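Local coordinates for protein probable amino acid aminotransferase (Mycobacterium tuberculosis, PDB 6Q1R) that is a probable class IV aminotransferase that carries covalently bound pyridoxal-5'-phosphate, at residues V32-L37 with Q51-S56; S149-S154 with P213-T218. One frame throughout, in Å; residues are numbered along the deposited sequence.

In the fold
Both contacts are largely buried near the middle of the chain, their centres about 9 Å apart, and both reach the same pyridoxal-5'-phosphate. Interaction 1 joins regular elements, strand 31-39 and helix 46-59, by an ion pair beside an apolar patch. Interaction 2 brings together two loops, 149-154 and 213-218, mainly through one leucine; its outer end, at Ser149, is exposed. Their roles at the cofactor differ as well: interaction 1 supplies an arginine to the phosphate, whereas interaction 2 provides the covalent lysine and further phosphate ligands. The two are stitched together directly, since Phe33 and Ser56 of the first probably hydrogen-bond to the backbone of Lys151 in the second.

Interaction 1: V32-L37 with Q51-S56; sequences VFETLL and QRLTQS. With PLP (pyridoxal-5'-phosphate), chain H.
Glu34 and Arg52 form a two-pronged salt bridge from strand 32-37 to helix 51-56. Arg52 NH2 bonds to Glu34 OE1, and Arg52 NE meets Glu34 OE2 at 2.6 Å through the syn lone pair of the oxygen. The carboxylate and guanidinium planes are turned 35° apart. The arginine chain leaves the helix extended and bends at chi3 (59°), which brings its flat end round to the carboxylate.

The other side of the guanidinium serves the cofactor. NH1 of Arg52 donates to PLP O4P at 3.2 Å, while NH1 and NH2 both make weak bonds to PLP O2P near the guanidinium plane, and NH1 is also bonded to Arg216 O. Glu34 thus probably acts as a second-shell residue in this class IV aminotransferase, steadying the arginine that holds the phosphate. The axis of helix segment 51-56 runs nearly antiparallel to that of strand segment 32-37 (163°), packed against the antiparallel sheet.

Apolar contacts complete the interface. Val32 CG2 touches Leu53 CD1 at 3.7 Å, and Val32 CG1 lies 3.7 Å from Ser56 CB. Leu53 also slides past the CG methylene of Glu34 in the opposite direction. The hydroxyl of Ser56 is engaged by the backbone N of Lys151.

Interaction 2: S149-S154 with P213-T218; sequences SAKTLS and PILRGT. With PLP (pyridoxal-5'-phosphate), chain H.
Leu215 lies across Lys151, the two side chains meeting at about a right angle. The CD2 methyl of Leu215 is 3.6 Å from Lys151 CB and continues against CG, so one branch of the leucine covers the root of the lysine chain. The same methyl stands over the face of the pyridine ring, with Leu215 CD2 4.0 Å from PLP C3. The other branch turns to the backbone: CD1 of Leu215 comes within 3.6 Å of Ala150 O. Further out, Ser149 CA packs against Ile214 O at 3.8 Å.

Lys151 runs extended as far as CE and then bends (chi4 75°), which swings its nitrogen onto the cofactor. Its NZ is joined to PLP C4A at 1.3 Å, consistent with the Schiff-base linkage familiar in this family. Its backbone sits at the centre of an inverse gamma turn. The phosphate, carried on the neighbouring ring carbon C5, is met by the start of a helix: Gly217 is the N-cap, and Thr218 N donates to PLP O2P at 3.1 Å. Such a helix end would be expected to help balance the charge of the phosphate. Thr219 OG1, in the same first turn, is also hydrogen-bonded to the cofactor.

After the lysine, Thr152 OG1 accepts from Ser154 N in an ST turn, and Ser154 OG bonds to Ala156 N of the second subunit. The lysine loop therefore lies between strand 31-39, to which Lys151 is bonded at Phe33, and the dimer interface, while segment 213-218 leads into helix 218-229 beside helix 46-59.

Interaction 1: V32-L37 with Q51-S56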
ATOM      1  N   VAL B  32       1.633   5.654   8.720  1.00 31.89           N
ATOM      2  CA  VAL B  32       0.215   5.752   9.033  1.00 33.38           C
ATOM      3  C   VAL B  32      -0.208   7.211   8.936  1.00 36.11           C
ATOM      4  O   VAL B  32       0.613   8.126   9.031  1.00 35.96           O
ATOM      5  CB  VAL B  32      -0.124   5.187  10.430  1.00 35.46           C
ATOM      6  CG1 VAL B  32       0.302   3.736  10.535  1.00 36.89           C
ATOM      7  CG2 VAL B  32       0.534   6.015  11.512  1.00 37.03           C
ATOM      8  N   PHE B  33      -1.512   7.426   8.761  1.00 38.50           N
ATOM      9  CA  PHE B  33      -2.029   8.781   8.634  1.00 39.68           C
ATOM     10  C   PHE B  33      -3.447   8.870   9.175  1.00 39.39           C
ATOM     11  O   PHE B  33      -4.123   7.860   9.391  1.00 38.74           O
ATOM     12  CB  PHE B  33      -1.993   9.264   7.178  1.00 39.75           C
ATOM     13  CG  PHE B  33      -3.181   8.836   6.362  1.00 39.04           C
ATOM     14  CD1 PHE B  33      -3.216   7.586   5.765  1.00 38.74           C
ATOM     15  CD2 PHE B  33      -4.253   9.697   6.170  1.00 38.88           C
ATOM     16  CE1 PHE B  33      -4.304   7.197   5.003  1.00 38.27           C
ATOM     17  CE2 PHE B  33      -5.341   9.315   5.414  1.00 38.53           C
ATOM     18  CZ  PHE B  33      -5.367   8.064   4.829  1.00 38.38           C
ATOM     19  N   GLU B  34      -3.895  10.111   9.372  1.00 40.89           N
ATOM     20  CA  GLU B  34      -5.259  10.423   9.772  1.00 42.49           C
ATOM     21  C   GLU B  34      -5.717  11.678   9.044  1.00 44.04           C
ATOM     22  O   GLU B  34      -4.912  12.559   8.732  1.00 43.55           O
ATOM     23  CB  GLU B  34      -5.377  10.621  11.287  1.00 44.91           C
ATOM     24  CG  GLU B  34      -5.222   9.344  12.088  1.00 45.59           C
ATOM     25  CD  GLU B  34      -6.458   8.468  12.024  1.00 45.33           C
ATOM     26  OE1 GLU B  34      -7.571   9.020  11.901  1.00 45.17           O
ATOM     27  OE2 GLU B  34      -6.320   7.229  12.098  1.00 45.07           O
ATOM     28  N   THR B  35      -7.019  11.757   8.784  1.00 45.82           N
ATOM     29  CA  THR B  35      -7.615  12.887   8.084  1.00 48.17           C
ATOM     30  C   THR B  35      -8.639  13.555   8.990  1.00 50.66           C
ATOM     31  O   THR B  35      -9.506  12.882   9.554  1.00 52.55           O
ATOM     32  CB  THR B  35      -8.267  12.447   6.769  1.00 46.70           C
ATOM     33  OG1 THR B  35      -7.276  11.870   5.909  1.00 46.36           O
ATOM     34  CG2 THR B  35      -8.896  13.631   6.071  1.00 46.76           C
ATOM     35  N   LEU B  36      -8.542  14.878   9.111  1.00 50.90           N
ATOM     36  CA  LEU B  36      -9.393  15.665   9.988  1.00 51.79           C
ATOM     37  C   LEU B  36     -10.113  16.737   9.189  1.00 54.30           C
ATOM     38  O   LEU B  36      -9.578  17.268   8.210  1.00 56.55           O
ATOM     39  CB  LEU B  36      -8.573  16.340  11.087  1.00 53.35           C
ATOM     40  CG  LEU B  36      -8.223  15.464  12.281  1.00 55.07           C
ATOM     41  CD1 LEU B  36      -7.370  16.221  13.283  1.00 57.06           C
ATOM     42  CD2 LEU B  36      -9.501  15.028  12.909  1.00 57.08           C
ATOM     43  N   LEU B  37     -11.334  17.049   9.614  1.00 53.53           N
ATOM     44  CA  LEU B  37     -12.119  18.123   9.024  1.00 52.60           C
ATOM     45  C   LEU B  37     -11.993  19.375   9.879  1.00 54.38           C
ATOM     46  O   LEU B  37     -12.146  19.312  11.104  1.00 56.64           O
ATOM     47  CB  LEU B  37     -13.590  17.727   8.898  1.00 51.13           C
ATOM     48  CG  LEU B  37     -14.495  18.763   8.226  1.00 51.49           C
ATOM     49  CD1 LEU B  37     -14.210  18.829   6.737  1.00 48.37           C
ATOM     50  CD2 LEU B  37     -15.952  18.453   8.481  1.00 53.51           C
ATOM     51  N   GLN B  51      -6.407   8.722  18.911  1.00 51.80           N
ATOM     52  CA  GLN B  51      -6.421   7.362  19.439  1.00 54.53           C
ATOM     53  C   GLN B  51      -6.229   6.352  18.315  1.00 53.22           C
ATOM     54  O   GLN B  51      -5.500   5.365  18.475  1.00 53.88           O
ATOM     55  CB  GLN B  51      -7.725   7.088  20.180  1.00 59.12           C
ATOM     56  CG  GLN B  51      -7.836   5.658  20.694  1.00 64.37           C
ATOM     57  CD  GLN B  51      -9.156   5.386  21.388  1.00 70.98           C
ATOM     58  OE1 GLN B  51     -10.053   6.234  21.391  1.00 73.81           O
ATOM     59  NE2 GLN B  51      -9.279   4.207  21.993  1.00 73.86           N
ATOM     60  N   ARG B  52      -6.867   6.591  17.162  1.00 51.25           N
ATOM     61  CA  ARG B  52      -6.682   5.699  16.023  1.00 48.52           C
ATOM     62  C   ARG B  52      -5.275   5.813  15.455  1.00 47.81           C
ATOM     63  O   ARG B  52      -4.738   4.828  14.937  1.00 49.10           O
ATOM     64  CB  ARG B  52      -7.718   5.984  14.936  1.00 46.99           C
ATOM     65  CG  ARG B  52      -7.748   4.898  13.871  1.00 46.28           C
ATOM     66  CD  ARG B  52      -8.860   5.091  12.864  1.00 47.02           C
ATOM     67  NE  ARG B  52      -8.753   6.363  12.160  1.00 48.06           N
ATOM     68  CZ  ARG B  52      -9.679   6.834  11.333  1.00 48.80           C
ATOM     69  NH1 ARG B  52     -10.782   6.130  11.109  1.00 50.48           N
ATOM     70  NH2 ARG B  52      -9.508   8.005  10.730  1.00 47.62           N
ATOM     71  N   LEU B  53      -4.675   7.005  15.518  1.00 45.65           N
ATOM     72  CA  LEU B  53      -3.275   7.146  15.132  1.00 43.67           C
ATOM     73  C   LEU B  53      -2.380   6.275  16.005  1.00 45.24           C
ATOM     74  O   LEU B  53      -1.443   5.636  15.508  1.00 45.55           O
ATOM     75  CB  LEU B  53      -2.847   8.610  15.211  1.00 42.83           C
ATOM     76  CG  LEU B  53      -1.430   8.905  14.717  1.00 42.16           C
ATOM     77  CD1 LEU B  53      -1.348   8.747  13.208  1.00 41.66           C
ATOM     78  CD2 LEU B  53      -1.007  10.301  15.127  1.00 42.64           C
ATOM     79  N   THR B  54      -2.650   6.244  17.311  1.00 47.20           N
ATOM     80  CA  THR B  54      -1.897   5.363  18.195  1.00 49.61           C
ATOM     81  C   THR B  54      -2.118   3.900  17.832  1.00 49.70           C
ATOM     82  O   THR B  54      -1.160   3.120  17.762  1.00 47.94           O
ATOM     83  CB  THR B  54      -2.287   5.614  19.651  1.00 52.87           C
ATOM     84  OG1 THR B  54      -2.039   6.986  19.984  1.00 53.73           O
ATOM     85  CG2 THR B  54      -1.477   4.721  20.570  1.00 55.54           C
ATOM     86  N   GLN B  55      -3.371   3.513  17.563  1.00 52.20           N
ATOM     87  CA  GLN B  55      -3.651   2.116  17.249  1.00 54.40           C
ATOM     88  C   GLN B  55      -3.006   1.713  15.932  1.00 53.69           C
ATOM     89  O   GLN B  55      -2.478   0.602  15.807  1.00 58.20           O
ATOM     90  CB  GLN B  55      -5.160   1.873  17.193  1.00 56.77           C
ATOM     91  CG  GLN B  55      -5.884   1.997  18.525  1.00 62.58           C
ATOM     92  CD  GLN B  55      -7.397   2.086  18.367  1.00 65.47           C
ATOM     93  OE1 GLN B  55      -7.912   2.210  17.251  1.00 64.51           O
ATOM     94  NE2 GLN B  55      -8.118   2.013  19.486  1.00 68.40           N
ATOM     95  N   SER B  56      -3.031   2.609  14.940  1.00 47.57           N
ATOM     96  CA  SER B  56      -2.363   2.332  13.674  1.00 43.10           C
ATOM     97  C   SER B  56      -0.855   2.249  13.856  1.00 41.28           C
ATOM     98  O   SER B  56      -0.202   1.368  13.286  1.00 40.88           O
ATOM     99  CB  SER B  56      -2.721   3.409  12.652  1.00 43.99           C
ATOM    100  OG  SER B  56      -4.040   3.238  12.168  1.00 46.88           O
TER
HETATM  101  N1  PLP H 301     -12.405   3.419   5.289  1.00 50.26           N
HETATM  102  C2  PLP H 301     -11.136   3.541   4.832  1.00 50.93           C
HETATM  103  C2A PLP H 301     -10.526   2.468   3.966  1.00 52.33           C
HETATM  104  C3  PLP H 301     -10.344   4.743   5.189  1.00 54.63           C
HETATM  105  O3  PLP H 301      -9.061   4.909   4.754  1.00 57.29           O
HETATM  106  C4  PLP H 301     -10.985   5.775   6.033  1.00 53.30           C
HETATM  107  C4A PLP H 301     -10.166   6.953   6.399  1.00 53.34           C
HETATM  108  C5  PLP H 301     -12.382   5.519   6.481  1.00 56.27           C
HETATM  109  C6  PLP H 301     -13.001   4.341   6.064  1.00 51.97           C
HETATM  110  C5A PLP H 301     -13.168   6.482   7.347  1.00 60.08           C
HETATM  111  O4P PLP H 301     -12.488   6.876   8.537  1.00 60.61           O
HETATM  112  P   PLP H 301     -13.021   8.160   9.353  1.00 58.00           P
HETATM  113  O1P PLP H 301     -12.782   9.367   8.478  1.00 55.94           O
HETATM  114  O2P PLP H 301     -12.257   8.288  10.648  1.00 59.81           O
HETATM  115  O3P PLP H 301     -14.489   7.983   9.666  1.00 57.47           O

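Interaction 2: S149-S154 with P213-T218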
ATOM      1  N   SER B 149      -6.761  -3.367   9.687  1.00 45.84           N
ATOM      2  CA  SER B 149      -7.400  -2.414  10.580  1.00 48.38           C
ATOM      3  C   SER B 149      -6.596  -1.128  10.754  1.00 49.69           C
ATOM      4  O   SER B 149      -6.978  -0.281  11.570  1.00 52.71           O
ATOM      5  CB  SER B 149      -7.650  -3.062  11.944  1.00 49.41           C
ATOM      6  OG  SER B 149      -6.455  -3.619  12.462  1.00 50.63           O
ATOM      7  N   ALA B 150      -5.496  -0.964  10.021  1.00 46.94           N
ATOM      8  CA  ALA B 150      -4.625   0.196  10.158  1.00 43.39           C
ATOM      9  C   ALA B 150      -4.799   1.133   8.968  1.00 43.10           C
ATOM     10  O   ALA B 150      -4.897   0.686   7.819  1.00 42.55           O
ATOM     11  CB  ALA B 150      -3.159  -0.228  10.275  1.00 41.50           C
ATOM     12  N   LYS B 151      -4.832   2.436   9.251  1.00 43.59           N
ATOM     13  CA  LYS B 151      -4.890   3.473   8.218  1.00 42.75           C
ATOM     14  C   LYS B 151      -3.459   3.766   7.784  1.00 37.12           C
ATOM     15  O   LYS B 151      -2.799   4.659   8.315  1.00 34.91           O
ATOM     16  CB  LYS B 151      -5.592   4.722   8.744  1.00 47.44           C
ATOM     17  CG  LYS B 151      -6.210   5.628   7.676  1.00 51.63           C
ATOM     18  CD  LYS B 151      -7.094   6.718   8.301  1.00 57.97           C
ATOM     19  CE  LYS B 151      -7.907   7.485   7.250  1.00 66.39           C
ATOM     20  NZ  LYS B 151      -9.014   6.606   6.792  1.00 69.77           N
ATOM     21  N   THR B 152      -2.967   3.004   6.810  1.00 35.64           N
ATOM     22  CA  THR B 152      -1.589   3.146   6.368  1.00 37.21           C
ATOM     23  C   THR B 152      -1.491   4.108   5.183  1.00 37.07           C
ATOM     24  O   THR B 152      -2.486   4.460   4.541  1.00 36.09           O
ATOM     25  CB  THR B 152      -0.991   1.788   5.985  1.00 41.42           C
ATOM     26  OG1 THR B 152      -1.552   1.345   4.741  1.00 44.60           O
ATOM     27  CG2 THR B 152      -1.280   0.749   7.057  1.00 42.50           C
ATOM     28  N   LEU B 153      -0.258   4.528   4.897  1.00 37.65           N
ATOM     29  CA  LEU B 153       0.047   5.372   3.747  1.00 35.96           C
ATOM     30  C   LEU B 153       0.058   4.604   2.433  1.00 38.71           C
ATOM     31  O   LEU B 153       0.376   5.192   1.395  1.00 41.91           O
ATOM     32  CB  LEU B 153       1.399   6.064   3.948  1.00 33.31           C
ATOM     33  CG  LEU B 153       1.449   7.136   5.035  1.00 31.30           C
ATOM     34  CD1 LEU B 153       2.878   7.618   5.273  1.00 33.80           C
ATOM     35  CD2 LEU B 153       0.542   8.295   4.660  1.00 30.37           C
ATOM     36  N   SER B 154      -0.263   3.311   2.450  1.00 37.76           N
ATOM     37  CA  SER B 154      -0.266   2.484   1.246  1.00 38.54           C
ATOM     38  C   SER B 154      -1.695   2.415   0.707  1.00 40.90           C
ATOM     39  O   SER B 154      -2.430   1.449   0.911  1.00 42.04           O
ATOM     40  CB  SER B 154       0.309   1.109   1.549  1.00 38.07           C
ATOM     41  OG  SER B 154       1.688   1.217   1.851  1.00 39.33           O
ATOM     42  N   PRO B 213     -12.004  -7.535   8.441  1.00 50.67           N
ATOM     43  CA  PRO B 213     -10.811  -6.844   7.930  1.00 49.15           C
ATOM     44  C   PRO B 213     -11.106  -5.441   7.415  1.00 46.97           C
ATOM     45  O   PRO B 213     -10.927  -5.155   6.226  1.00 44.36           O
ATOM     46  CB  PRO B 213     -10.331  -7.767   6.802  1.00 50.58           C
ATOM     47  CG  PRO B 213     -11.555  -8.512   6.377  1.00 52.75           C
ATOM     48  CD  PRO B 213     -12.327  -8.733   7.645  1.00 53.31           C
ATOM     49  N   ILE B 214     -11.559  -4.557   8.311  1.00 48.33           N
ATOM     50  CA  ILE B 214     -11.926  -3.185   7.979  1.00 49.59           C
ATOM     51  C   ILE B 214     -11.445  -2.259   9.093  1.00 50.83           C
ATOM     52  O   ILE B 214     -11.155  -2.692  10.212  1.00 53.70           O
ATOM     53  CB  ILE B 214     -13.452  -3.018   7.772  1.00 49.65           C
ATOM     54  CG1 ILE B 214     -14.198  -3.367   9.061  1.00 50.68           C
ATOM     55  CG2 ILE B 214     -13.954  -3.859   6.603  1.00 50.17           C
ATOM     56  CD1 ILE B 214     -15.664  -3.040   9.035  1.00 50.78           C
ATOM     57  N   LEU B 215     -11.373  -0.967   8.775  1.00 49.57           N
ATOM     58  CA  LEU B 215     -11.054   0.049   9.766  1.00 51.14           C
ATOM     59  C   LEU B 215     -12.274   0.387  10.618  1.00 52.31           C
ATOM     60  O   LEU B 215     -13.423   0.209  10.203  1.00 54.40           O
ATOM     61  CB  LEU B 215     -10.558   1.335   9.105  1.00 54.08           C
ATOM     62  CG  LEU B 215      -9.068   1.579   8.865  1.00 56.48           C
ATOM     63  CD1 LEU B 215      -8.489   0.644   7.798  1.00 57.65           C
ATOM     64  CD2 LEU B 215      -8.825   3.053   8.537  1.00 56.82           C
ATOM     65  N   ARG B 216     -12.012   0.877  11.830  1.00 51.83           N
ATOM     66  CA  ARG B 216     -13.043   1.462  12.682  1.00 52.12           C
ATOM     67  C   ARG B 216     -13.124   2.963  12.410  1.00 48.74           C
ATOM     68  O   ARG B 216     -12.131   3.681  12.579  1.00 47.81           O
ATOM     69  CB  ARG B 216     -12.759   1.187  14.160  1.00 54.08           C
ATOM     70  N   GLY B 217     -14.302   3.429  11.999  1.00 46.64           N
ATOM     71  CA  GLY B 217     -14.479   4.826  11.611  1.00 44.64           C
ATOM     72  C   GLY B 217     -14.707   5.757  12.794  1.00 44.88           C
ATOM     73  O   GLY B 217     -15.590   5.519  13.627  1.00 47.65           O
ATOM     74  N   THR B 218     -13.896   6.818  12.875  1.00 43.07           N
ATOM     75  CA  THR B 218     -14.088   7.816  13.925  1.00 44.33           C
ATOM     76  C   THR B 218     -15.429   8.517  13.772  1.00 46.12           C
ATOM     77  O   THR B 218     -16.099   8.823  14.767  1.00 48.45           O
ATOM     78  CB  THR B 218     -12.957   8.845  13.907  1.00 44.69           C
ATOM     79  OG1 THR B 218     -12.887   9.461  12.614  1.00 43.87           O
ATOM     80  CG2 THR B 218     -11.625   8.189  14.229  1.00 44.14           C
TER
HETATM   81  N1  PLP H 301     -12.405   3.419   5.289  1.00 50.26           N
HETATM   82  C2  PLP H 301     -11.136   3.541   4.832  1.00 50.93           C
HETATM   83  C2A PLP H 301     -10.526   2.468   3.966  1.00 52.33           C
HETATM   84  C3  PLP H 301     -10.344   4.743   5.189  1.00 54.63           C
HETATM   85  O3  PLP H 301      -9.061   4.909   4.754  1.00 57.29           O
HETATM   86  C4  PLP H 301     -10.985   5.775   6.033  1.00 53.30           C
HETATM   87  C4A PLP H 301     -10.166   6.953   6.399  1.00 53.34           C
HETATM   88  C5  PLP H 301     -12.382   5.519   6.481  1.00 56.27           C
HETATM   89  C6  PLP H 301     -13.001   4.341   6.064  1.00 51.97           C
HETATM   90  C5A PLP H 301     -13.168   6.482   7.347  1.00 60.08           C
HETATM   91  O4P PLP H 301     -12.488   6.876   8.537  1.00 60.61           O
HETATM   92  P   PLP H 301     -13.021   8.160   9.353  1.00 58.00           P
HETATM   93  O1P PLP H 301     -12.782   9.367   8.478  1.00 55.94           O
HETATM   94  O2P PLP H 301     -12.257   8.288  10.648  1.00 59.81           O
HETATM   95  O3P PLP H 301     -14.489   7.983   9.666  1.00 57.47           O